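Local atomic coordinates of metal-independent carbonic anhydrase (Nostoc sp. PCC 7120 = FACHB-418, PDB entry 7C5W), a protein that catalyses the hydration of carbon dioxide to bicarbonate without a metal cofactor, working as a homotetramer built from two dimers. Residues N138-D143 / A148-K153; K34-A39 / I168-S173; V62-D65 / Y69-G72. One frame throughout, in Å; residues are numbered along the deposited sequence.

Contact 1: residues N138-D143 / A148-K153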
loop_
_atom_site.group_PDB
_atom_site.type_symbol
_atom_site.label_atom_id
_atom_site.label_comp_id
_atom_site.label_asym_id
_atom_site.label_seq_id
_atom_site.Cartn_x
_atom_site.Cartn_y
_atom_site.Cartn_z
ATOM N N ASN A 138 4.895 -15.548 19.694
ATOM C CA ASN A 138 4.228 -15.986 20.938
ATOM C C ASN A 138 3.735 -14.758 21.699
ATOM O O ASN A 138 4.347 -13.681 21.582
ATOM C CB ASN A 138 5.140 -16.869 21.788
ATOM C CG ASN A 138 5.389 -18.213 21.140
ATOM O OD1 ASN A 138 4.460 -18.857 20.639
ATOM N ND2 ASN A 138 6.644 -18.632 21.133
ATOM N N VAL A 139 2.622 -14.940 22.407
ATOM C CA VAL A 139 2.130 -14.044 23.483
ATOM C C VAL A 139 1.905 -14.916 24.721
ATOM O O VAL A 139 1.299 -15.989 24.608
ATOM C CB VAL A 139 0.858 -13.295 23.050
ATOM C CG1 VAL A 139 0.402 -12.305 24.111
ATOM C CG2 VAL A 139 1.061 -12.595 21.714
ATOM N N ILE A 140 2.422 -14.474 25.860
ATOM C CA ILE A 140 2.353 -15.212 27.151
ATOM C C ILE A 140 1.518 -14.371 28.114
ATOM O O ILE A 140 1.924 -13.241 28.433
ATOM C CB ILE A 140 3.769 -15.516 27.666
ATOM C CG1 ILE A 140 4.530 -16.396 26.667
ATOM C CG2 ILE A 140 3.706 -16.141 29.050
ATOM C CD1 ILE A 140 6.034 -16.365 26.823
ATOM N N ILE A 141 0.353 -14.897 28.487
ATOM C CA ILE A 141 -0.651 -14.217 29.348
ATOM C C ILE A 141 -0.684 -14.968 30.682
ATOM O O ILE A 141 -1.000 -16.188 30.681
ATOM C CB ILE A 141 -2.015 -14.182 28.632
ATOM C CG1 ILE A 141 -1.845 -13.807 27.157
ATOM C CG2 ILE A 141 -2.981 -13.243 29.338
ATOM C CD1 ILE A 141 -3.091 -13.982 26.318
ATOM N N THR A 142 -0.324 -14.277 31.768
ATOM C CA THR A 142 -0.149 -14.860 33.121
ATOM C C THR A 142 -1.209 -14.285 34.066
ATOM O O THR A 142 -1.394 -13.051 34.067
ATOM C CB THR A 142 1.283 -14.619 33.599
ATOM O OG1 THR A 142 2.114 -14.853 32.463
ATOM C CG2 THR A 142 1.685 -15.519 34.748
ATOM N N ASP A 143 -1.881 -15.152 34.833
ATOM C CA ASP A 143 -2.990 -14.761 35.748
ATOM C C ASP A 143 -2.420 -14.393 37.124
ATOM O O ASP A 143 -1.180 -14.453 37.293
ATOM C CB ASP A 143 -4.061 -15.853 35.832
ATOM C CG ASP A 143 -3.589 -17.170 36.425
ATOM O OD1 ASP A 143 -2.426 -17.234 36.875
ATOM O OD2 ASP A 143 -4.392 -18.125 36.425
ATOM N N ALA A 148 0.675 -19.421 33.410
ATOM C CA ALA A 148 1.066 -18.902 32.079
ATOM C C ALA A 148 0.342 -19.689 30.983
ATOM O O ALA A 148 0.486 -20.925 30.936
ATOM C CB ALA A 148 2.567 -18.976 31.904
ATOM N N THR A 149 -0.429 -18.979 30.156
ATOM C CA THR A 149 -1.025 -19.469 28.888
ATOM C C THR A 149 -0.214 -18.886 27.729
ATOM O O THR A 149 -0.209 -17.655 27.569
ATOM C CB THR A 149 -2.500 -19.071 28.768
ATOM O OG1 THR A 149 -3.211 -19.586 29.895
ATOM C CG2 THR A 149 -3.132 -19.577 27.490
ATOM N N THR A 150 0.472 -19.745 26.983
ATOM C CA THR A 150 1.257 -19.377 25.781
ATOM C C THR A 150 0.380 -19.623 24.548
ATOM O O THR A 150 -0.183 -20.725 24.433
ATOM C CB THR A 150 2.600 -20.121 25.773
ATOM O OG1 THR A 150 3.346 -19.640 26.890
ATOM C CG2 THR A 150 3.416 -19.896 24.520
ATOM N N VAL A 151 0.259 -18.614 23.678
ATOM C CA VAL A 151 -0.453 -18.728 22.371
ATOM C C VAL A 151 0.524 -18.405 21.237
ATOM O O VAL A 151 1.481 -17.629 21.462
ATOM C CB VAL A 151 -1.679 -17.794 22.334
ATOM C CG1 VAL A 151 -2.737 -18.217 23.343
ATOM C CG2 VAL A 151 -1.294 -16.340 22.545
ATOM N N ASP A 152 0.282 -18.986 20.066
ATOM C CA ASP A 152 0.868 -18.560 18.771
ATOM C C ASP A 152 -0.069 -17.514 18.163
ATOM O O ASP A 152 -1.220 -17.896 17.863
ATOM C CB ASP A 152 1.013 -19.755 17.833
ATOM C CG ASP A 152 1.749 -20.938 18.444
ATOM O OD1 ASP A 152 2.684 -20.703 19.247
ATOM O OD2 ASP A 152 1.404 -22.085 18.077
ATOM N N LYS A 153 0.386 -16.260 17.995
ATOM C CA LYS A 153 -0.494 -15.126 17.608
ATOM C C LYS A 153 0.011 -14.393 16.361
ATOM O O LYS A 153 1.185 -13.943 16.352
ATOM C CB LYS A 153 -0.623 -14.099 18.732
ATOM C CG LYS A 153 -1.836 -13.186 18.585
ATOM C CD LYS A 153 -2.055 -12.281 19.751
ATOM C CE LYS A 153 -2.395 -13.015 21.030
ATOM N NZ LYS A 153 -3.792 -13.513 21.022
#
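Val139 and Lys153 meet on the face that also carries Ile141 and Val151, the lysine chain passing obliquely over the valine. With CG1 anti to the backbone N (chi1 -176°), Val139 CG2 is left beside that N, on the side of the lysine, 3.5 Å from Lys153 CE. Bends at chi3 and chi4 curl the lysine back over this methyl before NZ leaves for a hydrogen bond to Ser172 OG. On the same face Val151 CG2 approaches Val139 CB at 3.8 Å; the Val151 side chain also packs on Thr79, a bicarbonate-binding residue. The strand segments, with N-to-C directions 161° apart, are the arms of an antiparallel beta hairpin. Pairs Val139–Val151 and Ile141–Thr149 are hydrogen-bonded in both directions, the straightest bond running from Ile141 N to Thr149 O at 3.0 Å. Ile140 and Thr150, a non-hydrogen-bonded pair on the other face, lie side by side, Ile140 CG1 3.5 Å from Thr150 OG1. Toward the turn Ala148 CB lies 4.2 Å from Ile140 CG2; toward the other end Asn138 and Asp152 run side by side, amide and carboxylate planes 39° apart, Asn138 packing on Phe87 and Asp152 on Lys77, both of the second subunit.

Contact 2: residues K34-A39 / I168-S173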
loop_
_atom_site.group_PDB
_atom_site.type_symbol
_atom_site.label_atom_id
_atom_site.label_comp_id
_atom_site.label_asym_id
_atom_site.label_seq_id
_atom_site.Cartn_x
_atom_site.Cartn_y
_atom_site.Cartn_z
ATOM N N LYS A 34 1.648 -3.831 22.650
ATOM C CA LYS A 34 1.677 -3.605 24.127
ATOM C C LYS A 34 0.321 -3.057 24.596
ATOM O O LYS A 34 -0.138 -3.468 25.676
ATOM C CB LYS A 34 2.817 -2.662 24.534
ATOM N N ALA A 35 -0.310 -2.199 23.798
ATOM C CA ALA A 35 -1.610 -1.554 24.106
ATOM C C ALA A 35 -2.717 -2.612 24.165
ATOM O O ALA A 35 -3.651 -2.439 24.964
ATOM C CB ALA A 35 -1.931 -0.476 23.095
ATOM N N TRP A 36 -2.625 -3.663 23.349
ATOM C CA TRP A 36 -3.618 -4.767 23.358
ATOM C C TRP A 36 -3.474 -5.561 24.663
ATOM O O TRP A 36 -4.510 -5.853 25.306
ATOM C CB TRP A 36 -3.445 -5.679 22.147
ATOM C CG TRP A 36 -4.442 -6.793 22.128
ATOM C CD1 TRP A 36 -5.649 -6.779 21.500
ATOM C CD2 TRP A 36 -4.335 -8.080 22.764
ATOM N NE1 TRP A 36 -6.291 -7.970 21.685
ATOM C CE2 TRP A 36 -5.512 -8.791 22.453
ATOM C CE3 TRP A 36 -3.366 -8.711 23.552
ATOM C CZ2 TRP A 36 -5.751 -10.084 22.914
ATOM C CZ3 TRP A 36 -3.595 -9.992 23.999
ATOM C CH2 TRP A 36 -4.770 -10.672 23.676
ATOM N N GLY A 37 -2.233 -5.924 25.010
ATOM C CA GLY A 37 -1.889 -6.532 26.307
ATOM C C GLY A 37 -2.472 -5.721 27.453
ATOM O O GLY A 37 -3.250 -6.288 28.228
ATOM N N GLU A 38 -2.124 -4.434 27.531
ATOM C CA GLU A 38 -2.564 -3.515 28.611
ATOM C C GLU A 38 -4.087 -3.531 28.706
ATOM O O GLU A 38 -4.608 -3.453 29.829
ATOM C CB GLU A 38 -2.096 -2.088 28.346
ATOM C CG GLU A 38 -0.688 -1.826 28.826
ATOM C CD GLU A 38 -0.259 -0.380 28.678
ATOM O OE1 GLU A 38 -1.124 0.513 28.825
ATOM O OE2 GLU A 38 0.935 -0.153 28.403
ATOM N N ALA A 39 -4.763 -3.608 27.562
ATOM C CA ALA A 39 -6.235 -3.533 27.474
ATOM C C ALA A 39 -6.823 -4.825 28.047
ATOM O O ALA A 39 -7.782 -4.734 28.833
ATOM C CB ALA A 39 -6.666 -3.281 26.049
ATOM N N ILE A 168 -7.163 -5.484 12.110
ATOM C CA ILE A 168 -8.071 -5.982 11.039
ATOM C C ILE A 168 -7.888 -7.495 10.898
ATOM O O ILE A 168 -8.736 -8.134 10.239
ATOM C CB ILE A 168 -7.788 -5.241 9.719
ATOM C CG1 ILE A 168 -6.336 -5.428 9.262
ATOM C CG2 ILE A 168 -8.160 -3.773 9.865
ATOM C CD1 ILE A 168 -6.067 -4.991 7.832
ATOM N N THR A 169 -6.828 -8.047 11.497
ATOM C CA THR A 169 -6.533 -9.504 11.503
ATOM C C THR A 169 -5.961 -9.903 12.869
ATOM O O THR A 169 -5.032 -9.238 13.335
ATOM C CB THR A 169 -5.569 -9.911 10.381
ATOM O OG1 THR A 169 -6.020 -9.404 9.124
ATOM C CG2 THR A 169 -5.432 -11.413 10.275
ATOM N N HIS A 170 -6.492 -10.981 13.447
ATOM C CA HIS A 170 -6.138 -11.519 14.780
ATOM C C HIS A 170 -6.393 -13.028 14.778
ATOM O O HIS A 170 -7.542 -13.437 14.953
ATOM C CB HIS A 170 -6.951 -10.798 15.859
ATOM C CG HIS A 170 -6.477 -11.048 17.249
ATOM N ND1 HIS A 170 -5.647 -12.104 17.565
ATOM C CD2 HIS A 170 -6.730 -10.400 18.406
ATOM C CE1 HIS A 170 -5.401 -12.095 18.857
ATOM N NE2 HIS A 170 -6.059 -11.067 19.399
ATOM N N HIS A 171 -5.354 -13.821 14.542
ATOM C CA HIS A 171 -5.401 -15.301 14.589
ATOM C C HIS A 171 -4.559 -15.755 15.782
ATOM O O HIS A 171 -3.342 -15.508 15.764
ATOM C CB HIS A 171 -4.937 -15.872 13.247
ATOM C CG HIS A 171 -5.148 -17.338 13.070
ATOM N ND1 HIS A 171 -5.475 -17.883 11.847
ATOM C CD2 HIS A 171 -5.045 -18.373 13.931
ATOM C CE1 HIS A 171 -5.560 -19.196 11.963
ATOM N NE2 HIS A 171 -5.308 -19.520 13.236
ATOM N N SER A 172 -5.201 -16.366 16.780
ATOM C CA SER A 172 -4.573 -16.899 18.018
ATOM C C SER A 172 -4.860 -18.401 18.112
ATOM O O SER A 172 -6.017 -18.787 17.890
ATOM C CB SER A 172 -5.084 -16.157 19.225
ATOM O OG SER A 172 -4.185 -16.275 20.314
ATOM N N SER A 173 -3.841 -19.210 18.408
ATOM C CA SER A 173 -3.937 -20.688 18.505
ATOM C C SER A 173 -3.056 -21.218 19.649
ATOM O O SER A 173 -1.903 -20.718 19.841
ATOM C CB SER A 173 -3.579 -21.337 17.190
ATOM O OG SER A 173 -2.244 -21.025 16.801
#
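Trp36 and His170 carry the whole of this contact, covering similar amounts of each other's surface. The indole reaches out from helix 26-50 and the imidazole from strand 165-173, and two backbones whose CA atoms stand 11.2 Å apart at this pair are bridged by the two rings. CG is anti to the backbone N in both Trp36 (chi1 -179°) and His170 (chi1 -168°), which carries each ring off its backbone into the gap between helix and strand. The two side chains cross at about a right angle, and the ring planes are inclined at 75°. His170 presents its edge, with Trp36 CZ2 close to the imidazole plane, in an offset edge-to-face pair. The imidazole and the five-membered ring of the indole have centroids 5.3 Å apart, and Trp36 CZ2, CE2 and NE1 line the side of the indole toward the imidazole. Here a long helix packs against a mixed sheet, consistent with the NTF2-like alpha+beta cone fold of this family; strand 165-173 is broken by a classic beta bulge, Ile168 and Thr169 both facing Gln156, where the chain turns a corner. Around the pair the aromatic packing continues: Trp155 meets both rings, edge-to-face with Trp36, while Phe76 stacks on His170. The side chain of Lys153, from the adjoining strand, touches both Trp36 and His170. The indole NE1 is bonded to Tyr67 OH, a tie that should help fix the rotation of the Trp36 ring. The cluster is close to the bicarbonate site, the His170 side chain being about 6 Å from that of Thr79 and the Trp36 side chain about 7 Å from that of Tyr97.

Contact 3: residues V62-D65 / Y69-G72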
loop_
_atom_site.group_PDB
_atom_site.type_symbol
_atom_site.label_atom_id
_atom_site.label_comp_id
_atom_site.label_asym_id
_atom_site.label_seq_id
_atom_site.Cartn_x
_atom_site.Cartn_y
_atom_site.Cartn_z
ATOM N N VAL A 62 -12.522 -0.642 24.367
ATOM C CA VAL A 62 -11.277 -1.334 23.917
ATOM C C VAL A 62 -11.458 -1.837 22.476
ATOM O O VAL A 62 -10.607 -1.534 21.633
ATOM C CB VAL A 62 -10.897 -2.498 24.847
ATOM C CG1 VAL A 62 -9.852 -3.386 24.194
ATOM C CG2 VAL A 62 -10.412 -2.007 26.200
ATOM N N ILE A 63 -12.534 -2.566 22.197
ATOM C CA ILE A 63 -12.822 -3.143 20.849
ATOM C C ILE A 63 -13.026 -2.011 19.836
ATOM O O ILE A 63 -12.529 -2.128 18.690
ATOM C CB ILE A 63 -14.038 -4.078 20.921
ATOM C CG1 ILE A 63 -13.648 -5.401 21.583
ATOM C CG2 ILE A 63 -14.654 -4.271 19.542
ATOM C CD1 ILE A 63 -14.815 -6.250 21.995
ATOM N N ASP A 64 -13.726 -0.953 20.246
ATOM C CA ASP A 64 -13.988 0.230 19.388
ATOM C C ASP A 64 -12.656 0.919 19.079
ATOM O O ASP A 64 -12.513 1.412 17.956
ATOM C CB ASP A 64 -15.009 1.174 20.030
ATOM C CG ASP A 64 -16.441 0.688 19.891
ATOM O OD1 ASP A 64 -16.666 -0.240 19.093
ATOM O OD2 ASP A 64 -17.317 1.233 20.587
ATOM N N ASP A 65 -11.723 0.930 20.036
ATOM C CA ASP A 65 -10.411 1.625 19.935
ATOM C C ASP A 65 -9.379 0.814 19.140
ATOM O O ASP A 65 -8.768 1.394 18.251
ATOM C CB ASP A 65 -9.788 1.840 21.308
ATOM C CG ASP A 65 -9.886 3.266 21.791
ATOM O OD1 ASP A 65 -10.941 3.886 21.544
ATOM O OD2 ASP A 65 -8.901 3.737 22.393
ATOM N N TYR A 69 -13.579 -2.954 13.303
ATOM C CA TYR A 69 -14.942 -3.389 12.902
ATOM C C TYR A 69 -15.654 -2.268 12.139
ATOM O O TYR A 69 -16.569 -2.587 11.361
ATOM C CB TYR A 69 -15.722 -3.875 14.122
ATOM C CG TYR A 69 -15.248 -5.226 14.597
ATOM C CD1 TYR A 69 -15.542 -6.367 13.868
ATOM C CD2 TYR A 69 -14.481 -5.368 15.748
ATOM C CE1 TYR A 69 -15.109 -7.614 14.280
ATOM C CE2 TYR A 69 -14.048 -6.615 16.175
ATOM C CZ TYR A 69 -14.357 -7.741 15.434
ATOM O OH TYR A 69 -13.924 -8.987 15.800
ATOM N N GLN A 70 -15.217 -1.018 12.321
ATOM C CA GLN A 70 -15.756 0.167 11.601
ATOM C C GLN A 70 -15.534 0.030 10.088
ATOM O O GLN A 70 -16.328 0.608 9.346
ATOM C CB GLN A 70 -15.111 1.461 12.103
ATOM C CG GLN A 70 -15.471 1.800 13.546
ATOM C CD GLN A 70 -14.512 1.204 14.552
ATOM O OE1 GLN A 70 -13.737 0.293 14.248
ATOM N NE2 GLN A 70 -14.562 1.722 15.771
ATOM N N PHE A 71 -14.504 -0.692 9.636
ATOM C CA PHE A 71 -14.152 -0.810 8.193
ATOM C C PHE A 71 -14.975 -1.907 7.518
ATOM O O PHE A 71 -14.965 -1.965 6.279
ATOM C CB PHE A 71 -12.671 -1.134 7.999
ATOM C CG PHE A 71 -11.728 -0.156 8.647
ATOM C CD1 PHE A 71 -11.854 1.203 8.427
ATOM C CD2 PHE A 71 -10.703 -0.598 9.458
ATOM C CE1 PHE A 71 -10.989 2.100 9.027
ATOM C CE2 PHE A 71 -9.841 0.300 10.054
ATOM C CZ PHE A 71 -9.984 1.646 9.841
ATOM N N GLY A 72 -15.635 -2.752 8.309
ATOM C CA GLY A 72 -16.263 -4.011 7.862
ATOM C C GLY A 72 -15.785 -5.173 8.730
ATOM O O GLY A 72 -15.320 -4.972 9.853
#
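Gln70 reaches back from the 3-10 segment to the helix it follows and is bonded there to the main chain of Asp64. From CB the chain leaves with CG beside the backbone N (chi1 -67°), then bends sharply at chi2 (90°), which swings the amide toward the helix. CD comes to 4.0 Å from Asp64 O, and OE1 lies about as far from the same oxygen. NE2, the tip, does the binding: it donates to Asp64 O at 3.0 Å, with 158° at the hydrogen. The donor lies in the carbonyl plane on a lone pair of the oxygen, which in turn lies close to the plane of the amide. Next to this bond Ile63 CG2 meets the Tyr69 ring obliquely, 4.0 Å from Tyr69 CD2, and Tyr69 OH is held by Arg88 O. The carboxylate of Asp64 is engaged elsewhere, in a salt bridge with Arg91 at the start of helix 91-99. A side-chain amide of the following loop thus takes up a main-chain carbonyl in the last turn of helix 52-66, in a helix-to-strand connection whose 3-10 turn, with Gly72 N bonded to Tyr69 O, leads toward strand 75-77.

Overall arrangement
Contact 2 lies almost at the centre of the chain and is fully buried, whereas contacts 1 and 3 are only partly buried and lie on opposite sides of that centre, their centres about 23 Å apart. Contact 1 is knitted by backbone bonds between neighbouring strands; contact 2 rests on two aromatic rings bridging helix and sheet; contact 3 combines one amide-to-carbonyl bond with a small apolar touch. Contacts 1 and 2 share the sheet: strands 148-159 and 165-173 adjoin, with Asp152 N 2.8 Å from Ser173 O. Contact 3 meets contact 2 through Ala39 and Val62, where consecutive helices pack, and through Ile168 and Phe71.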